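Local coordinates for oxidoreductase (Corynebacterium diphtheriae, PDB 3K1Y), which is probably an FMN-dependent flavoprotein oxidoreductase of the NADPH-dependent FMN reductase family, with a parallel-sheet fold resembling that of flavodoxin, at residues 57-60 and 61-64; 160-164 and 165-169; 175-178 and 179-183. All blocks are in the same frame, centred on the assembly; numbering follows the deposited sequence.

Interaction 1: residues 57-60 and 61-64; sequences SELI and PDLM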
ATOM      1  N   SER A  57      -6.482  14.756  20.271  1.00 16.40           N
ATOM      2  CA  SER A  57      -5.743  14.781  21.540  1.00 18.03           C
ATOM      3  C   SER A  57      -6.605  15.318  22.685  1.00 19.09           C
ATOM      4  O   SER A  57      -6.227  15.237  23.854  1.00 19.23           O
ATOM      5  CB  SER A  57      -4.455  15.623  21.412  1.00 18.65           C
ATOM      6  OG  SER A  57      -4.723  16.990  21.139  1.00 19.13           O
ATOM      7  N   GLU A  58      -7.765  15.869  22.347  1.00 23.60           N
ATOM      8  CA  GLU A  58      -8.670  16.399  23.358  1.00 24.43           C
ATOM      9  C   GLU A  58      -9.809  15.410  23.589  1.00 24.44           C
ATOM     10  O   GLU A  58     -10.741  15.672  24.353  1.00 24.54           O
ATOM     11  CB  GLU A  58      -9.226  17.753  22.910  1.00 24.95           C
ATOM     12  CG  GLU A  58      -8.241  18.910  23.045  1.00 28.56           C
ATOM     13  CD  GLU A  58      -8.715  20.159  22.330  1.00 32.13           C
ATOM     14  OE1 GLU A  58      -9.934  20.438  22.361  1.00 34.68           O
ATOM     15  OE2 GLU A  58      -7.867  20.866  21.742  1.00 34.47           O
ATOM     16  N   LEU A  59      -9.716  14.263  22.930  1.00 18.51           N
ATOM     17  CA  LEU A  59     -10.730  13.233  23.057  1.00 18.76           C
ATOM     18  C   LEU A  59     -10.139  11.927  23.571  1.00 18.79           C
ATOM     19  O   LEU A  59     -10.811  10.895  23.557  1.00 18.07           O
ATOM     20  CB  LEU A  59     -11.381  12.966  21.701  1.00 18.78           C
ATOM     21  CG  LEU A  59     -12.263  14.035  21.071  1.00 20.02           C
ATOM     22  CD1 LEU A  59     -12.893  13.437  19.821  1.00 21.26           C
ATOM     23  CD2 LEU A  59     -13.339  14.484  22.039  1.00 19.76           C
ATOM     24  N   ILE A  60      -8.891  11.962  24.019  1.00 27.38           N
ATOM     25  CA  ILE A  60      -8.254  10.740  24.485  1.00 28.58           C
ATOM     26  C   ILE A  60      -9.107   9.948  25.484  1.00 29.60           C
ATOM     27  O   ILE A  60      -9.339   8.756  25.295  1.00 29.74           O
ATOM     28  CB  ILE A  60      -6.865  11.042  25.062  1.00 29.60           C
ATOM     29  CG1 ILE A  60      -5.998  11.693  23.976  1.00 28.98           C
ATOM     30  CG2 ILE A  60      -6.208   9.753  25.528  1.00 31.09           C
ATOM     31  CD1 ILE A  60      -4.636  12.148  24.445  1.00 26.69           C
ATOM     32  N   PRO A  61      -9.590  10.594  26.557  1.00 21.29           N
ATOM     33  CA  PRO A  61     -10.415   9.855  27.519  1.00 22.18           C
ATOM     34  C   PRO A  61     -11.744   9.343  26.954  1.00 21.79           C
ATOM     35  O   PRO A  61     -12.171   8.239  27.284  1.00 23.16           O
ATOM     36  CB  PRO A  61     -10.610  10.852  28.660  1.00 22.75           C
ATOM     37  CG  PRO A  61     -10.442  12.184  27.994  1.00 22.72           C
ATOM     38  CD  PRO A  61      -9.297  11.950  27.047  1.00 21.64           C
ATOM     39  N   ASP A  62     -12.401  10.130  26.108  1.00 25.15           N
ATOM     40  CA  ASP A  62     -13.674   9.700  25.528  1.00 25.40           C
ATOM     41  C   ASP A  62     -13.425   8.583  24.521  1.00 25.52           C
ATOM     42  O   ASP A  62     -14.239   7.667  24.357  1.00 24.86           O
ATOM     43  CB  ASP A  62     -14.368  10.864  24.815  1.00 25.24           C
ATOM     44  CG  ASP A  62     -14.342  12.145  25.626  1.00 26.98           C
ATOM     45  OD1 ASP A  62     -13.233  12.686  25.835  1.00 26.17           O
ATOM     46  OD2 ASP A  62     -15.424  12.609  26.053  1.00 29.84           O
ATOM     47  N   LEU A  63     -12.285   8.669  23.846  1.00 23.82           N
ATOM     48  CA  LEU A  63     -11.916   7.686  22.847  1.00 24.39           C
ATOM     49  C   LEU A  63     -11.555   6.359  23.498  1.00 25.97           C
ATOM     50  O   LEU A  63     -12.112   5.317  23.147  1.00 26.41           O
ATOM     51  CB  LEU A  63     -10.739   8.208  22.022  1.00 23.55           C
ATOM     52  CG  LEU A  63     -10.910   8.264  20.501  1.00 22.72           C
ATOM     53  CD1 LEU A  63     -12.283   8.796  20.139  1.00 23.20           C
ATOM     54  CD2 LEU A  63      -9.823   9.146  19.916  1.00 19.58           C
HETATM   55  N   MSE A  64     -10.632   6.389  24.449  0.50 90.38           N
HETATM   56  CA  MSE A  64     -10.237   5.158  25.096  0.50 92.93           C
HETATM   57  C   MSE A  64     -11.221   4.663  26.152  0.50 93.68           C
HETATM   58  O   MSE A  64     -10.904   3.774  26.940  0.50 94.47           O
HETATM   59  CB  MSE A  64      -8.804   5.286  25.628  0.50 47.13           C
HETATM   60  CG  MSE A  64      -7.772   4.939  24.531  0.50 46.87           C
HETATM   61 SE   MSE A  64      -6.048   5.442  24.785  0.50 47.03          SE
HETATM   62  CE  MSE A  64      -5.915   6.806  23.673  0.50 46.52           C
TER
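The carbonyl oxygen L59 O receives the amide L63 N at 2.7 Å, and this bond closes the first turn of the short helix 60-63. Helix initiation after a strand is well illustrated here: the chain leaves strand 49-55 of a flavodoxin-like parallel sheet, passes through a 3-10 turn, and places L59 at the N-cap. A second rung follows one residue later, where M64 N reaches I60 O at 2.8 Å along a nearly straight line (175°). P61 follows I60 in this first turn; its nitrogen has no hydrogen to give, which the first turn of a helix tolerates, and its ring is set against I60 by the peptide link.

The side chains sort themselves around this backbone frame. D62 holds its CG beside its own backbone N (chi1 -45°), which brings OD1 to 3.8 Å from L59 CA while OD2 is hydrogen-bonded by T73. L59 and D62 both lean on helix 74-85, the leucine on K75 and I79 and the aspartate on K75. L63 CB sits 3.1 Å from L59 O, and its leucine end is directed to L103 and F107 of helix 102-110.

I60 and the selenomethionine M64 run side by side and pack against M64 of a second subunit, so this helical turn also belongs to a subunit interface. Although M64 is poorly ordered, its chain as modelled bends at chi3 (-105°), carrying CE to 3.5 Å from I60 CG2.

Interaction 2: residues 160-164 and 165-169; sequences TEDFG and GPEGA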
ATOM      1  N   THR A 160       6.973  20.428   6.190  1.00 27.31           N
ATOM      2  CA  THR A 160       7.333  21.738   6.725  1.00 30.98           C
ATOM      3  C   THR A 160       8.680  22.279   6.241  1.00 32.47           C
ATOM      4  O   THR A 160       8.857  23.491   6.108  1.00 33.26           O
ATOM      5  CB  THR A 160       7.342  21.714   8.258  1.00 31.19           C
ATOM      6  OG1 THR A 160       8.411  20.875   8.717  1.00 31.48           O
ATOM      7  CG2 THR A 160       6.013  21.175   8.776  1.00 35.80           C
ATOM      8  N   GLU A 161       9.620  21.379   5.972  1.00 31.88           N
ATOM      9  CA  GLU A 161      10.947  21.771   5.516  1.00 34.54           C
ATOM     10  C   GLU A 161      10.916  22.391   4.124  1.00 36.02           C
ATOM     11  O   GLU A 161      11.912  22.949   3.664  1.00 36.29           O
ATOM     12  CB  GLU A 161      11.886  20.562   5.519  1.00 33.69           C
ATOM     13  CG  GLU A 161      11.977  19.858   6.858  1.00 33.42           C
ATOM     14  CD  GLU A 161      12.981  18.723   6.852  1.00 36.48           C
ATOM     15  OE1 GLU A 161      13.031  17.964   5.859  1.00 35.66           O
ATOM     16  OE2 GLU A 161      13.714  18.580   7.850  1.00 36.36           O
ATOM     17  N   ASP A 162       9.775  22.296   3.454  1.00 33.91           N
ATOM     18  CA  ASP A 162       9.654  22.860   2.120  1.00 36.00           C
ATOM     19  C   ASP A 162       8.663  24.017   2.042  1.00 37.81           C
ATOM     20  O   ASP A 162       8.010  24.202   1.017  1.00 39.26           O
ATOM     21  CB  ASP A 162       9.254  21.773   1.120  1.00 34.77           C
ATOM     22  CG  ASP A 162      10.218  20.602   1.118  1.00 35.40           C
ATOM     23  OD1 ASP A 162      11.441  20.838   1.246  1.00 37.66           O
ATOM     24  OD2 ASP A 162       9.759  19.446   0.973  1.00 33.72           O
ATOM     25  N   PHE A 163       8.532  24.791   3.118  1.00 36.38           N
ATOM     26  CA  PHE A 163       7.622  25.942   3.088  1.00 39.05           C
ATOM     27  C   PHE A 163       8.365  27.165   2.547  1.00 41.59           C
ATOM     28  O   PHE A 163       9.598  27.183   2.498  1.00 42.58           O
ATOM     29  CB  PHE A 163       7.065  26.261   4.487  1.00 39.24           C
ATOM     30  CG  PHE A 163       5.985  25.315   4.950  1.00 37.44           C
ATOM     31  CD1 PHE A 163       5.350  24.455   4.055  1.00 36.88           C
ATOM     32  CD2 PHE A 163       5.588  25.295   6.286  1.00 37.25           C
ATOM     33  CE1 PHE A 163       4.342  23.592   4.485  1.00 35.08           C
ATOM     34  CE2 PHE A 163       4.575  24.431   6.726  1.00 34.29           C
ATOM     35  CZ  PHE A 163       3.954  23.580   5.824  1.00 33.32           C
ATOM     36  N   GLY A 164       7.612  28.178   2.132  1.00 39.18           N
ATOM     37  CA  GLY A 164       8.219  29.389   1.605  1.00 42.00           C
ATOM     38  C   GLY A 164       9.011  29.180   0.326  1.00 43.36           C
ATOM     39  O   GLY A 164       9.459  28.068   0.034  1.00 42.45           O
ATOM     40  N   GLY A 165       9.186  30.254  -0.438  1.00 46.51           N
ATOM     41  CA  GLY A 165       9.931  30.168  -1.681  1.00 47.38           C
ATOM     42  C   GLY A 165       9.098  29.653  -2.841  1.00 46.89           C
ATOM     43  O   GLY A 165       7.868  29.632  -2.764  1.00 47.57           O
ATOM     44  N   PRO A 166       9.743  29.227  -3.938  1.00 51.08           N
ATOM     45  CA  PRO A 166       9.037  28.709  -5.116  1.00 50.19           C
ATOM     46  C   PRO A 166       8.178  27.492  -4.773  1.00 47.96           C
ATOM     47  O   PRO A 166       7.099  27.302  -5.341  1.00 47.54           O
ATOM     48  CB  PRO A 166      10.175  28.349  -6.075  1.00 50.59           C
ATOM     49  CG  PRO A 166      11.282  29.286  -5.668  1.00 51.97           C
ATOM     50  CD  PRO A 166      11.200  29.240  -4.163  1.00 51.34           C
ATOM     51  N   GLU A 167       8.673  26.670  -3.847  1.00 65.13           N
ATOM     52  CA  GLU A 167       7.970  25.467  -3.413  1.00 63.02           C
ATOM     53  C   GLU A 167       6.753  25.798  -2.557  1.00 61.94           C
ATOM     54  O   GLU A 167       5.667  25.253  -2.767  1.00 61.25           O
ATOM     55  CB  GLU A 167       8.909  24.559  -2.616  1.00 62.47           C
ATOM     56  CG  GLU A 167      10.056  23.971  -3.420  1.00 65.39           C
ATOM     57  CD  GLU A 167      10.872  22.963  -2.622  1.00 67.87           C
ATOM     58  OE1 GLU A 167      11.593  23.374  -1.682  1.00 67.30           O
ATOM     59  OE2 GLU A 167      10.783  21.754  -2.932  1.00 67.04           O
ATOM     60  N   GLY A 168       6.949  26.695  -1.594  1.00 44.43           N
ATOM     61  CA  GLY A 168       5.874  27.091  -0.703  1.00 42.96           C
ATOM     62  C   GLY A 168       4.658  27.676  -1.401  1.00 42.52           C
ATOM     63  O   GLY A 168       3.520  27.447  -0.983  1.00 41.87           O
ATOM     64  N   ALA A 169       4.881  28.436  -2.465  1.00 35.46           N
ATOM     65  CA  ALA A 169       3.766  29.037  -3.181  1.00 35.38           C
ATOM     66  C   ALA A 169       3.011  27.985  -3.985  1.00 33.61           C
ATOM     67  O   ALA A 169       1.786  28.018  -4.059  1.00 33.37           O
ATOM     68  CB  ALA A 169       4.270  30.145  -4.101  1.00 36.92           C
TER
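D162 and E167 meet across the turn that leads into helix 165-188, the C-terminal helix of the flavodoxin-like fold, and the backbone between them shows how a glycine pair can carry a chain from loop to helix. The polar link across the turn is a single weak one: G168 N donates to G164 O at 3.3 Å with a bent N-H...O angle of 147°. Just beyond it A169 N bonds to G165 O, after which the helix is under way. Upstream, F163 N returns to T160 O, while T160 and E161 pair through their backbones with A127 and G128 and so tie the turn to the end of strand 120-127.

Backbone shape is the second element. G164 and G165 both combine positive phi with extended psi, backbone angles suited to glycine, and G168 allows the first helical turn to come close, its CA lying 4.1 Å from F163 C. Apolar contact is more local: the F163 ring covers T160 CA, which stands 3.8 Å above one face, over the ring centre.

Charge is the third. D162 OD1 and E167 OE1 approach to 3.9 Å, their carboxylate planes turned 45° apart, while E167 CB lies 3.8 Å from D162 O. E167 keeps CG beside its backbone N and runs out extended beyond it, a course that takes its acid end obliquely across D162. Two like charges this close on an exposed surface would probably raise the proton affinity of one, an effect that the adjoining helix N-terminus is likely to offset.

Interaction 3: residues 175-178 and 179-183; sequences IARA and AGELA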
ATOM      1  N   ILE A 175      -3.371  23.386  -2.133  1.00 21.41           N
ATOM      2  CA  ILE A 175      -4.406  23.358  -1.098  1.00 20.62           C
ATOM      3  C   ILE A 175      -5.717  23.870  -1.708  1.00 21.53           C
ATOM      4  O   ILE A 175      -6.778  23.283  -1.515  1.00 20.22           O
ATOM      5  CB  ILE A 175      -4.016  24.255   0.101  1.00 21.45           C
ATOM      6  CG1 ILE A 175      -2.789  23.670   0.815  1.00 20.22           C
ATOM      7  CG2 ILE A 175      -5.191  24.388   1.056  1.00 20.24           C
ATOM      8  CD1 ILE A 175      -2.314  24.480   2.002  1.00 27.06           C
ATOM      9  N   ALA A 176      -5.625  24.962  -2.462  1.00 18.03           N
ATOM     10  CA  ALA A 176      -6.795  25.539  -3.112  1.00 19.60           C
ATOM     11  C   ALA A 176      -7.461  24.515  -4.035  1.00 19.53           C
ATOM     12  O   ALA A 176      -8.689  24.390  -4.040  1.00 19.20           O
ATOM     13  CB  ALA A 176      -6.400  26.783  -3.903  1.00 21.71           C
ATOM     14  N   ARG A 177      -6.662  23.774  -4.806  1.00 19.56           N
ATOM     15  CA  ARG A 177      -7.229  22.770  -5.705  1.00 19.88           C
ATOM     16  C   ARG A 177      -8.063  21.756  -4.926  1.00 17.88           C
ATOM     17  O   ARG A 177      -9.209  21.485  -5.283  1.00 19.06           O
ATOM     18  CB  ARG A 177      -6.134  22.042  -6.487  1.00 20.39           C
ATOM     19  CG  ARG A 177      -6.684  20.987  -7.444  1.00 25.37           C
ATOM     20  CD  ARG A 177      -5.579  20.296  -8.217  1.00 27.28           C
ATOM     21  NE  ARG A 177      -4.755  21.264  -8.928  1.00 31.31           N
ATOM     22  CZ  ARG A 177      -3.649  20.966  -9.600  1.00 34.34           C
ATOM     23  NH1 ARG A 177      -3.220  19.711  -9.660  1.00 32.80           N
ATOM     24  NH2 ARG A 177      -2.971  21.931 -10.208  1.00 37.40           N
ATOM     25  N   ALA A 178      -7.483  21.192  -3.867  1.00 16.24           N
ATOM     26  CA  ALA A 178      -8.206  20.234  -3.028  1.00 14.66           C
ATOM     27  C   ALA A 178      -9.437  20.938  -2.451  1.00 15.29           C
ATOM     28  O   ALA A 178     -10.534  20.381  -2.411  1.00 14.82           O
ATOM     29  CB  ALA A 178      -7.320  19.747  -1.904  1.00 12.97           C
ATOM     30  N   ALA A 179      -9.245  22.170  -2.005  1.00 11.76           N
ATOM     31  CA  ALA A 179     -10.346  22.954  -1.455  1.00 13.65           C
ATOM     32  C   ALA A 179     -11.467  23.097  -2.494  1.00 15.54           C
ATOM     33  O   ALA A 179     -12.646  22.895  -2.184  1.00 15.28           O
ATOM     34  CB  ALA A 179      -9.845  24.329  -1.033  1.00 15.19           C
ATOM     35  N   GLY A 180     -11.091  23.440  -3.723  1.00 20.77           N
ATOM     36  CA  GLY A 180     -12.068  23.599  -4.780  1.00 21.82           C
ATOM     37  C   GLY A 180     -12.775  22.294  -5.074  1.00 22.03           C
ATOM     38  O   GLY A 180     -14.001  22.257  -5.227  1.00 23.04           O
ATOM     39  N   GLU A 181     -12.007  21.213  -5.159  1.00 18.83           N
ATOM     40  CA  GLU A 181     -12.586  19.904  -5.434  1.00 18.22           C
ATOM     41  C   GLU A 181     -13.632  19.579  -4.373  1.00 17.24           C
ATOM     42  O   GLU A 181     -14.761  19.199  -4.689  1.00 18.47           O
ATOM     43  CB  GLU A 181     -11.496  18.825  -5.441  1.00 16.85           C
ATOM     44  CG  GLU A 181     -10.767  18.663  -6.768  1.00 16.78           C
ATOM     45  CD  GLU A 181      -9.417  17.959  -6.615  1.00 16.22           C
ATOM     46  OE1 GLU A 181      -9.343  16.947  -5.881  1.00 14.31           O
ATOM     47  OE2 GLU A 181      -8.429  18.418  -7.235  1.00 14.69           O
ATOM     48  N   LEU A 182     -13.256  19.746  -3.111  1.00 22.90           N
ATOM     49  CA  LEU A 182     -14.168  19.458  -2.017  1.00 22.60           C
ATOM     50  C   LEU A 182     -15.363  20.423  -2.014  1.00 24.50           C
ATOM     51  O   LEU A 182     -16.501  20.006  -1.758  1.00 25.33           O
ATOM     52  CB  LEU A 182     -13.409  19.514  -0.687  1.00 20.58           C
ATOM     53  CG  LEU A 182     -14.148  19.192   0.614  1.00 17.76           C
ATOM     54  CD1 LEU A 182     -14.890  17.867   0.515  1.00 17.93           C
ATOM     55  CD2 LEU A 182     -13.136  19.141   1.739  1.00 15.30           C
ATOM     56  N   ALA A 183     -15.113  21.695  -2.322  1.00 10.40           N
ATOM     57  CA  ALA A 183     -16.185  22.691  -2.344  1.00 11.82           C
ATOM     58  C   ALA A 183     -17.255  22.337  -3.369  1.00 14.16           C
ATOM     59  O   ALA A 183     -18.443  22.554  -3.131  1.00 16.41           O
ATOM     60  CB  ALA A 183     -15.623  24.079  -2.629  1.00 11.78           C
TER
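R177 and E181 lie side by side one helical turn apart, pointing the same way, with guanidinium and carboxylate planes 32° from each other. The arrangement of charges looks like a salt bridge but is not one: R177 NE stays 4.9 Å from E181 OE2. Instead the aliphatic part of the arginine does the touching, its CG coming 3.1 Å from OE2 and its CD 3.6 Å. The torsions are consistent with this. R177 sets CG opposite its backbone N (chi1 -180°) and bends only at chi3, whereas E181 keeps CG beside its own N and then extends. E181 OE2 is hydrogen-bonded by T154 OG1 of strand 150-159, which probably holds the carboxylate against the sheet. The guanidinium is modelled next to a sulfate, probably from the crystallisation liquor, at an NH2 distance of about 2 Å that makes the detail doubtful.

Beneath this pair the helix backbone is regular. A179 N bonds to I175 O, G180 N to A176 O at 2.6 Å, E181 N to R177 O at 2.8 Å, and L182 N to A178 O with the donor tilted 20° from the carbonyl plane. The small residues A178 and A179 allow close neighbours on the buried side: A178 and L182 rest on I122 of strand 120-127, while I175 and A179 meet A37 of helix 26-44. A helix that covers one face of a parallel sheet while lying beside another helix, as here, fits the alpha/beta/alpha sandwich of the flavodoxin-like fold, whose parallel sheet here has strand order 2-1-3-4-5.

The three contacts follow one another along the chain without touching. Interactions 2 and 3 share helix 165-188: interaction 2 lies at its start and interaction 3 in its middle, with centres 19 Å apart and nearest atoms about 7 Å apart. Interaction 1 stands apart, on the side of the chain's centre opposite interaction 3; their centres are 30 Å apart, against 33 Å for interactions 1 and 2. Surroundings differ: 57-64 packs against a second subunit, 160-169 touches no other chain of the assembly, and 175-183 carries the sulfate at R177. Interactions 1 and 2 are helix starts, held by two i to i+4 bonds and one weak one respectively; interaction 3 is regular mid-helix.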